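PDB 5FHY: B-type flagellar hook-associated protein 2 from Pseudomonas aeruginosa, which caps the growing tip of the flagellar filament, helping flagellin monomers polymerise there and keeping exported subunits from leaking away. Local coordinates for residues G173-T176 with K181-I184; V134-D137 with T143-S146; N86-M91 with A106-D111. One frame throughout, in Å; residues are numbered along the deposited sequence.

Interaction 1 (G173-T176 with K181-I184)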
ATOM      1  N   GLY B 173     -21.962  52.830  -1.367  1.00 78.84           N
ATOM      2  CA  GLY B 173     -21.319  52.273  -0.195  1.00 78.05           C
ATOM      3  C   GLY B 173     -20.283  53.255   0.313  1.00 75.58           C
ATOM      4  O   GLY B 173     -20.136  54.350  -0.234  1.00 66.91           O
ATOM      5  N   GLU B 174     -19.566  52.876   1.364  1.00 76.39           N
ATOM      6  CA  GLU B 174     -18.519  53.732   1.901  1.00 78.34           C
ATOM      7  C   GLU B 174     -17.357  52.912   2.428  1.00 81.52           C
ATOM      8  O   GLU B 174     -17.546  51.921   3.131  1.00 77.66           O
ATOM      9  CB  GLU B 174     -19.058  54.624   3.021  1.00 82.17           C
ATOM     10  CG  GLU B 174     -18.087  55.720   3.447  1.00 88.09           C
ATOM     11  CD  GLU B 174     -18.610  56.567   4.594  1.00 91.43           C
ATOM     12  OE1 GLU B 174     -19.099  55.990   5.587  1.00 87.01           O
ATOM     13  OE2 GLU B 174     -18.542  57.811   4.501  1.00100.69           O
ATOM     14  N   ILE B 175     -16.150  53.337   2.076  1.00 82.19           N
ATOM     15  CA  ILE B 175     -14.940  52.770   2.644  1.00 80.49           C
ATOM     16  C   ILE B 175     -14.069  53.901   3.163  1.00 77.48           C
ATOM     17  O   ILE B 175     -14.308  55.070   2.866  1.00 71.69           O
ATOM     18  CB  ILE B 175     -14.146  51.937   1.611  1.00 77.05           C
ATOM     19  CG1 ILE B 175     -13.591  52.836   0.506  1.00 79.07           C
ATOM     20  CG2 ILE B 175     -15.012  50.851   0.996  1.00 79.54           C
ATOM     21  CD1 ILE B 175     -12.875  52.073  -0.584  1.00 79.17           C
ATOM     22  N   THR B 176     -13.071  53.550   3.962  1.00 79.65           N
ATOM     23  CA  THR B 176     -12.067  54.511   4.383  1.00 75.07           C
ATOM     24  C   THR B 176     -10.695  53.909   4.125  1.00 75.03           C
ATOM     25  O   THR B 176     -10.469  52.731   4.382  1.00 72.88           O
ATOM     26  CB  THR B 176     -12.199  54.900   5.877  1.00 77.18           C
ATOM     27  OG1 THR B 176     -11.755  53.819   6.704  1.00 83.84           O
ATOM     28  CG2 THR B 176     -13.636  55.254   6.236  1.00 76.73           C
ATOM     29  N   LYS B 181     -12.338  58.927   3.587  1.00 76.23           N
ATOM     30  CA  LYS B 181     -13.588  58.321   3.137  1.00 75.45           C
ATOM     31  C   LYS B 181     -13.785  58.396   1.631  1.00 62.51           C
ATOM     32  O   LYS B 181     -13.515  59.420   1.007  1.00 62.08           O
ATOM     33  CB  LYS B 181     -14.777  58.977   3.840  1.00 77.19           C
ATOM     34  CG  LYS B 181     -14.949  58.551   5.284  1.00 77.24           C
ATOM     35  CD  LYS B 181     -16.105  59.279   5.950  1.00 83.15           C
ATOM     36  CE  LYS B 181     -16.382  58.712   7.333  1.00 92.08           C
ATOM     37  NZ  LYS B 181     -17.553  59.358   7.988  1.00 98.58           N
ATOM     38  N   ARG B 182     -14.284  57.304   1.064  1.00 64.00           N
ATOM     39  CA  ARG B 182     -14.639  57.240  -0.346  1.00 73.13           C
ATOM     40  C   ARG B 182     -16.017  56.613  -0.503  1.00 78.28           C
ATOM     41  O   ARG B 182     -16.227  55.448  -0.164  1.00 78.40           O
ATOM     42  CB  ARG B 182     -13.597  56.441  -1.135  1.00 76.72           C
ATOM     43  CG  ARG B 182     -14.028  56.024  -2.543  1.00 72.35           C
ATOM     44  CD  ARG B 182     -14.290  57.220  -3.452  1.00 80.11           C
ATOM     45  NE  ARG B 182     -13.644  57.089  -4.759  1.00 90.18           N
ATOM     46  CZ  ARG B 182     -14.121  56.361  -5.766  1.00 96.68           C
ATOM     47  NH1 ARG B 182     -15.250  55.679  -5.620  1.00 96.95           N
ATOM     48  NH2 ARG B 182     -13.464  56.303  -6.916  1.00103.49           N
ATOM     49  N   SER B 183     -16.960  57.399  -1.004  1.00 81.34           N
ATOM     50  CA  SER B 183     -18.278  56.881  -1.326  1.00 84.40           C
ATOM     51  C   SER B 183     -18.172  56.085  -2.617  1.00 78.05           C
ATOM     52  O   SER B 183     -17.621  56.571  -3.601  1.00 87.22           O
ATOM     53  CB  SER B 183     -19.285  58.022  -1.464  1.00 86.26           C
ATOM     54  OG  SER B 183     -20.551  57.545  -1.876  1.00 89.89           O
ATOM     55  N   ILE B 184     -18.698  54.866  -2.624  1.00 66.75           N
ATOM     56  CA  ILE B 184     -18.552  54.016  -3.798  1.00 75.27           C
ATOM     57  C   ILE B 184     -19.914  53.640  -4.378  1.00 76.44           C
ATOM     58  O   ILE B 184     -20.831  53.267  -3.651  1.00 75.60           O
ATOM     59  CB  ILE B 184     -17.740  52.749  -3.458  1.00 78.10           C
ATOM     60  CG1 ILE B 184     -18.391  51.970  -2.314  1.00 81.31           C
ATOM     61  CG2 ILE B 184     -16.322  53.126  -3.058  1.00 79.45           C
ATOM     62  CD1 ILE B 184     -17.729  50.636  -2.030  1.00 80.56           C
TER

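Interaction 2 (V134-D137 with T143-S146)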
ATOM      1  N   VAL B 134     -47.846  55.544 -13.954  1.00 83.71           N
ATOM      2  CA  VAL B 134     -49.011  54.882 -14.538  1.00 83.36           C
ATOM      3  C   VAL B 134     -50.048  55.861 -15.088  1.00 96.18           C
ATOM      4  O   VAL B 134     -50.541  56.726 -14.365  1.00102.53           O
ATOM      5  CB  VAL B 134     -49.724  53.982 -13.510  1.00 82.71           C
ATOM      6  CG1 VAL B 134     -50.985  53.379 -14.129  1.00 73.71           C
ATOM      7  CG2 VAL B 134     -48.791  52.890 -13.002  1.00 83.50           C
ATOM      8  N   SER B 135     -50.377  55.714 -16.368  1.00101.59           N
ATOM      9  CA  SER B 135     -51.520  56.401 -16.962  1.00103.55           C
ATOM     10  C   SER B 135     -52.654  55.396 -17.146  1.00106.28           C
ATOM     11  O   SER B 135     -52.542  54.470 -17.944  1.00101.19           O
ATOM     12  CB  SER B 135     -51.151  57.046 -18.299  1.00105.43           C
ATOM     13  OG  SER B 135     -50.303  58.166 -18.117  1.00108.37           O
ATOM     14  N   ASP B 136     -53.748  55.586 -16.418  1.00114.65           N
ATOM     15  CA  ASP B 136     -54.829  54.604 -16.399  1.00115.61           C
ATOM     16  C   ASP B 136     -56.050  55.065 -17.190  1.00110.56           C
ATOM     17  O   ASP B 136     -56.608  56.127 -16.922  1.00112.33           O
ATOM     18  CB  ASP B 136     -55.234  54.301 -14.951  1.00123.88           C
ATOM     19  CG  ASP B 136     -56.282  53.209 -14.848  1.00134.30           C
ATOM     20  OD1 ASP B 136     -56.465  52.463 -15.831  1.00141.03           O
ATOM     21  OD2 ASP B 136     -56.924  53.099 -13.782  1.00135.73           O
ATOM     22  N   ASP B 137     -56.461  54.264 -18.169  1.00110.84           N
ATOM     23  CA  ASP B 137     -57.616  54.611 -18.995  1.00114.42           C
ATOM     24  C   ASP B 137     -58.910  54.532 -18.187  1.00117.44           C
ATOM     25  O   ASP B 137     -59.941  55.058 -18.601  1.00122.44           O
ATOM     26  CB  ASP B 137     -57.709  53.701 -20.223  1.00115.71           C
ATOM     27  CG  ASP B 137     -56.574  53.927 -21.202  1.00 99.85           C
ATOM     28  OD1 ASP B 137     -55.933  54.997 -21.136  1.00 98.91           O
ATOM     29  OD2 ASP B 137     -56.331  53.040 -22.047  1.00101.03           O
ATOM     30  N   THR B 143     -59.597  45.649 -12.053  1.00114.91           N
ATOM     31  CA  THR B 143     -58.732  46.328 -11.096  1.00107.26           C
ATOM     32  C   THR B 143     -58.057  47.542 -11.715  1.00 96.77           C
ATOM     33  O   THR B 143     -57.761  47.563 -12.907  1.00 93.73           O
ATOM     34  CB  THR B 143     -57.634  45.392 -10.555  1.00109.01           C
ATOM     35  OG1 THR B 143     -56.925  44.800 -11.651  1.00109.92           O
ATOM     36  CG2 THR B 143     -58.232  44.295  -9.689  1.00113.39           C
ATOM     37  N   SER B 144     -57.825  48.557 -10.891  1.00 96.53           N
ATOM     38  CA  SER B 144     -57.211  49.792 -11.348  1.00100.34           C
ATOM     39  C   SER B 144     -55.775  49.534 -11.793  1.00 96.05           C
ATOM     40  O   SER B 144     -55.079  48.715 -11.201  1.00 84.95           O
ATOM     41  CB  SER B 144     -57.253  50.847 -10.242  1.00101.28           C
ATOM     42  OG  SER B 144     -56.556  52.016 -10.625  1.00101.17           O
ATOM     43  N   LEU B 145     -55.334  50.228 -12.837  1.00101.63           N
ATOM     44  CA  LEU B 145     -53.951  50.116 -13.279  1.00100.88           C
ATOM     45  C   LEU B 145     -53.094  51.071 -12.459  1.00105.43           C
ATOM     46  O   LEU B 145     -51.883  50.895 -12.339  1.00109.79           O
ATOM     47  CB  LEU B 145     -53.821  50.417 -14.775  1.00 97.43           C
ATOM     48  CG  LEU B 145     -52.464  50.141 -15.435  1.00 94.60           C
ATOM     49  CD1 LEU B 145     -52.283  48.651 -15.695  1.00 97.87           C
ATOM     50  CD2 LEU B 145     -52.318  50.933 -16.725  1.00 97.82           C
ATOM     51  N   SER B 146     -53.744  52.083 -11.895  1.00103.55           N
ATOM     52  CA  SER B 146     -53.056  53.137 -11.154  1.00 96.85           C
ATOM     53  C   SER B 146     -52.401  52.658  -9.854  1.00 93.66           C
ATOM     54  O   SER B 146     -51.483  53.305  -9.347  1.00 97.18           O
ATOM     55  CB  SER B 146     -54.030  54.275 -10.851  1.00 92.70           C
ATOM     56  OG  SER B 146     -55.114  53.814 -10.064  1.00 93.51           O
TER

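Interaction 3 (N86-M91 with A106-D111)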
ATOM      1  N   ASN B  86     -52.920  42.160 -19.745  1.00102.35           N
ATOM      2  CA  ASN B  86     -53.430  42.852 -18.564  1.00102.53           C
ATOM      3  C   ASN B  86     -53.680  41.920 -17.377  1.00104.56           C
ATOM      4  O   ASN B  86     -54.702  42.017 -16.701  1.00107.49           O
ATOM      5  CB  ASN B  86     -54.712  43.618 -18.905  1.00 96.21           C
ATOM      6  CG  ASN B  86     -55.808  42.720 -19.424  1.00 99.17           C
ATOM      7  OD1 ASN B  86     -55.545  41.621 -19.906  1.00100.02           O
ATOM      8  ND2 ASN B  86     -57.049  43.180 -19.323  1.00103.27           N
ATOM      9  N   THR B  87     -52.727  41.032 -17.123  1.00103.37           N
ATOM     10  CA  THR B  87     -52.705  40.242 -15.902  1.00103.06           C
ATOM     11  C   THR B  87     -51.372  40.458 -15.197  1.00102.83           C
ATOM     12  O   THR B  87     -50.461  41.059 -15.764  1.00104.58           O
ATOM     13  CB  THR B  87     -52.903  38.746 -16.186  1.00103.03           C
ATOM     14  OG1 THR B  87     -51.932  38.313 -17.146  1.00107.66           O
ATOM     15  CG2 THR B  87     -54.294  38.484 -16.735  1.00103.61           C
ATOM     16  N   LEU B  88     -51.261  39.970 -13.965  1.00101.27           N
ATOM     17  CA  LEU B  88     -50.023  40.097 -13.196  1.00 94.85           C
ATOM     18  C   LEU B  88     -48.873  39.396 -13.913  1.00 94.93           C
ATOM     19  O   LEU B  88     -47.787  39.954 -14.063  1.00 96.16           O
ATOM     20  CB  LEU B  88     -50.188  39.522 -11.785  1.00 92.10           C
ATOM     21  CG  LEU B  88     -50.767  40.442 -10.706  1.00 93.22           C
ATOM     22  CD1 LEU B  88     -52.263  40.650 -10.913  1.00101.78           C
ATOM     23  CD2 LEU B  88     -50.489  39.892  -9.324  1.00 89.03           C
ATOM     24  N   ALA B  89     -49.124  38.164 -14.343  1.00 93.95           N
ATOM     25  CA  ALA B  89     -48.136  37.373 -15.072  1.00100.93           C
ATOM     26  C   ALA B  89     -47.850  37.998 -16.431  1.00105.76           C
ATOM     27  O   ALA B  89     -46.774  37.814 -17.003  1.00109.54           O
ATOM     28  CB  ALA B  89     -48.622  35.944 -15.239  1.00106.14           C
ATOM     29  N   GLY B  90     -48.834  38.733 -16.940  1.00104.03           N
ATOM     30  CA  GLY B  90     -48.711  39.429 -18.207  1.00101.19           C
ATOM     31  C   GLY B  90     -47.774  40.613 -18.065  1.00102.92           C
ATOM     32  O   GLY B  90     -46.984  40.908 -18.962  1.00109.64           O
ATOM     33  N   MET B  91     -47.866  41.304 -16.933  1.00 96.02           N
ATOM     34  CA  MET B  91     -46.968  42.416 -16.659  1.00 89.54           C
ATOM     35  C   MET B  91     -45.566  41.904 -16.349  1.00 88.96           C
ATOM     36  O   MET B  91     -44.578  42.524 -16.730  1.00 91.09           O
ATOM     37  CB  MET B  91     -47.490  43.277 -15.505  1.00 83.56           C
ATOM     38  CG  MET B  91     -48.914  43.798 -15.694  1.00 80.54           C
ATOM     39  SD  MET B  91     -49.263  44.361 -17.373  1.00117.08           S
ATOM     40  CE  MET B  91     -48.098  45.698 -17.534  1.00104.36           C
ATOM     41  N   ALA B 106     -38.467  41.090 -12.886  1.00 86.34           N
ATOM     42  CA  ALA B 106     -39.733  41.118 -12.169  1.00 94.04           C
ATOM     43  C   ALA B 106     -40.221  39.718 -11.819  1.00 84.22           C
ATOM     44  O   ALA B 106     -39.937  38.751 -12.523  1.00 79.44           O
ATOM     45  CB  ALA B 106     -40.783  41.851 -12.986  1.00101.40           C
ATOM     46  N   THR B 107     -40.967  39.621 -10.727  1.00 79.20           N
ATOM     47  CA  THR B 107     -41.581  38.365 -10.332  1.00 79.10           C
ATOM     48  C   THR B 107     -42.873  38.647  -9.585  1.00 76.83           C
ATOM     49  O   THR B 107     -43.256  39.803  -9.411  1.00 70.46           O
ATOM     50  CB  THR B 107     -40.638  37.529  -9.442  1.00 80.29           C
ATOM     51  OG1 THR B 107     -41.155  36.199  -9.305  1.00 75.39           O
ATOM     52  CG2 THR B 107     -40.506  38.161  -8.064  1.00 78.25           C
ATOM     53  N   ILE B 108     -43.547  37.586  -9.154  1.00 80.46           N
ATOM     54  CA  ILE B 108     -44.799  37.714  -8.429  1.00 76.78           C
ATOM     55  C   ILE B 108     -44.620  37.072  -7.059  1.00 84.50           C
ATOM     56  O   ILE B 108     -44.005  36.012  -6.940  1.00 87.87           O
ATOM     57  CB  ILE B 108     -45.983  37.052  -9.180  1.00 79.46           C
ATOM     58  CG1 ILE B 108     -46.032  37.522 -10.634  1.00 79.77           C
ATOM     59  CG2 ILE B 108     -47.305  37.357  -8.485  1.00 78.52           C
ATOM     60  CD1 ILE B 108     -47.284  37.101 -11.368  1.00 83.62           C
ATOM     61  N   ILE B 109     -45.152  37.715  -6.028  1.00 89.18           N
ATOM     62  CA  ILE B 109     -45.074  37.174  -4.679  1.00 83.70           C
ATOM     63  C   ILE B 109     -46.477  37.096  -4.105  1.00 81.32           C
ATOM     64  O   ILE B 109     -47.218  38.077  -4.115  1.00 81.00           O
ATOM     65  CB  ILE B 109     -44.166  38.017  -3.751  1.00 80.70           C
ATOM     66  CG1 ILE B 109     -42.694  37.751  -4.063  1.00 82.20           C
ATOM     67  CG2 ILE B 109     -44.424  37.682  -2.287  1.00 71.10           C
ATOM     68  CD1 ILE B 109     -41.736  38.450  -3.112  1.00 85.65           C
ATOM     69  N   THR B 110     -46.834  35.915  -3.612  1.00 81.89           N
ATOM     70  CA  THR B 110     -48.176  35.670  -3.109  1.00 76.52           C
ATOM     71  C   THR B 110     -48.162  35.601  -1.588  1.00 74.70           C
ATOM     72  O   THR B 110     -47.618  34.671  -1.000  1.00 71.48           O
ATOM     73  CB  THR B 110     -48.766  34.362  -3.680  1.00 79.48           C
ATOM     74  OG1 THR B 110     -48.606  34.348  -5.104  1.00 80.14           O
ATOM     75  CG2 THR B 110     -50.243  34.238  -3.338  1.00 74.17           C
ATOM     76  N   ASP B 111     -48.768  36.597  -0.956  1.00 73.38           N
ATOM     77  CA  ASP B 111     -48.825  36.657   0.497  1.00 80.99           C
ATOM     78  C   ASP B 111     -50.277  36.619   0.964  1.00 79.28           C
ATOM     79  O   ASP B 111     -51.162  36.203   0.219  1.00 84.26           O
ATOM     80  CB  ASP B 111     -48.110  37.910   1.020  1.00 89.17           C
ATOM     81  CG  ASP B 111     -48.741  39.205   0.529  1.00 82.15           C
ATOM     82  OD1 ASP B 111     -49.327  39.214  -0.573  1.00 76.60           O
ATOM     83  OD2 ASP B 111     -48.644  40.221   1.251  1.00 76.28           O
TER

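Interaction 1 (G173-T176 with K181-I184)
Four backbone hydrogen bonds tie Gly173-Thr176 to Lys181-Ile184 as the two arms of an antiparallel hairpin, within the range of the flagellar hook-associated protein 2 C-terminal family. Gly173 faces Ile184 and Ile175 faces Arg182 as hydrogen-bonded pairs, while Glu174-Ser183 and Thr176-Lys181 are non-hydrogen-bonded pairs. Gly173 N reaches Ile184 O at 2.6 Å, and Ile184 N returns a bond to Gly173 O. The middle pair is more even: Ile175 N to Arg182 O is 3.1 Å and Arg182 N to Ile175 O 2.9 Å. Between these rungs the CA-H groups of Ser183, Glu174 and Lys181 add weaker contacts to carbonyl oxygens.

Apolar contacts fill the face carrying Ile175 and Ile184. Their side chains cross at about a right angle, Ile175 CG2 against Ile184 CD1, and Ile184 CG1 lies 3.5 Å from Gly173 C, over a residue without a side chain. Ile175 CG1 also runs beside Arg182 CB, before the arginine bends away to let NH1 donate to Ser183 O.

Charge gathers on the other face. Glu174, with CG anti to the backbone N (chi1 -169°), sends its extended chain across the lysine, so that OE2 sits 3.2 Å from Lys181 CD. The salt bridge from OE2 to Lys181 NZ is long, 3.9 Å, and Glu174 OE1 bonds weakly to Asn41. Thr176 CG2 packs alongside Lys181 CG.

Strand 34-42 continues the sheet beside Glu174 and Thr176, while Asn112 and Asp160 of a second subunit accept from Ser183 N and Lys181 N. The backbone bonds therefore set the register, the long salt bridge probably adds little, and strand 180-184, outermost in this chain's sheet, also hydrogen-bonds through backbone N atoms to the neighbouring copy.

Interaction 2 (V134-D137 with T143-S146)
A surface contact folds the loop residues Ser144-Ser146 back against Val134-Asp136, on strand 130-136. No backbone bond pairs the two segments; an apolar patch and one carboxylate join them.

Val134 and Leu145 make the apolar part. The valine's CG1 branch, anti to the backbone N (chi1 176°), projects at the loop and lies 3.8 Å from Leu145 CG. The same methyl presses on the loop backbone, 3.2 Å from Leu145 O, and reaches Ser146 CA. Leu145 CD2 reaches Ser135 O at 3.7 Å. Phe62 packs on the buried leucine as well, and Ala149 touches Val134.

Asp136 supplies the polar part. Its side chain crosses that of Leu145 at a slant, bringing OD1 within 3.5 Å of Leu145 CB. OD2 is the acceptor for two weak bonds, both at 3.4 Å, from Ser144 OG and from Leu145 N. The firmer polar partner of the carboxylate is Gly138 N, which donates to OD1, so its two oxygens serve different partners. The N-H and O-H groups around it, Gly138 N included, would tend to favour the charged form of the acid.

Within the loop, Ser144 OG accepts from Ser146 N at 3.1 Å and so faces both the carboxylate and its own backbone. The serine hydroxyls of Ser144 and Ser146 are modelled very close together, a spacing best treated with caution. A hydroxyl accepting from the backbone N two residues on defines an ST turn, here laid against strand 130-136, an outermost strand within this chain of the antiparallel sheet 74-81, 65-71, 130-136.

Interaction 3 (N86-M91 with A106-D111)
Ile108 carries the largest share of this contact, reaching from strand 104-111 to the first turn of helix 88-98, where Leu88 and Ala89 receive it. Its CG1 lies anti to the carbonyl carbon (chi1 -50°) and the chain then runs on extended, which delivers CD1 to the helix backbone. That methyl ends 3.7 Å from Ala89 N and 3.8 Å from Leu88 C, resting on the peptide link between the two residues.

Leu88 meets the isoleucine at about a right angle. Its CB is 3.8 Å from Ile108 CD1, and farther out its CD2 methyl approaches the other isoleucine branch, CG2, at 4.2 Å. Leu88 thus spans both arms of Ile108, although the pairing at CG2 is looser. Ala89 adds a smaller share, its CB standing 4.3 Å from Ile108 CD1. No hydrogen bond passes between the segments, so the fit rests on apolar contact alone.

Thr87 is the N-cap, and its OG1 accepts a weak bond from Gly90 N, while Met91 N donates to Thr87 O at 2.9 Å. The cap probably helps define the turn on which Ile108 rests.

Both segments belong to the flagellin hook IN motif. Phe62 and Ile54 touch Leu88 from nearby loops, and Ser115 of strand 114-121 touches both Leu88 and Ile108. Arg92, a turn farther along the helix, also packs on Ile108, while a third subunit hydrogen-bonds to the backbone of Ile108 and Thr110, and its Asp194 packs on Ile108. Within the chain, helix 88-98 lies against strand 104-111, an outermost strand whose sheet partner is 114-121.

In the fold
Interactions 2 and 3 lie on the same side of the chain's centre, about 15 Å apart between centres, while interactions 1 and 3 have centres about 37 Å apart, on opposite sides of the chain's centre. No two of them share a strand or helix. Interaction 1, partly buried, is knit by backbone bonds within one sheet; interaction 3, also partly buried, sets a helix on a strand through aliphatic groups; interaction 2, at the surface, mixes apolar packing with weak bonds to a carboxylate. Phe62 touches the leucines of both 2 and 3. Between subunits, Arg182 of one copy bonds weakly to Thr110 of another, relating the strands of 1 and 3 across the assembly.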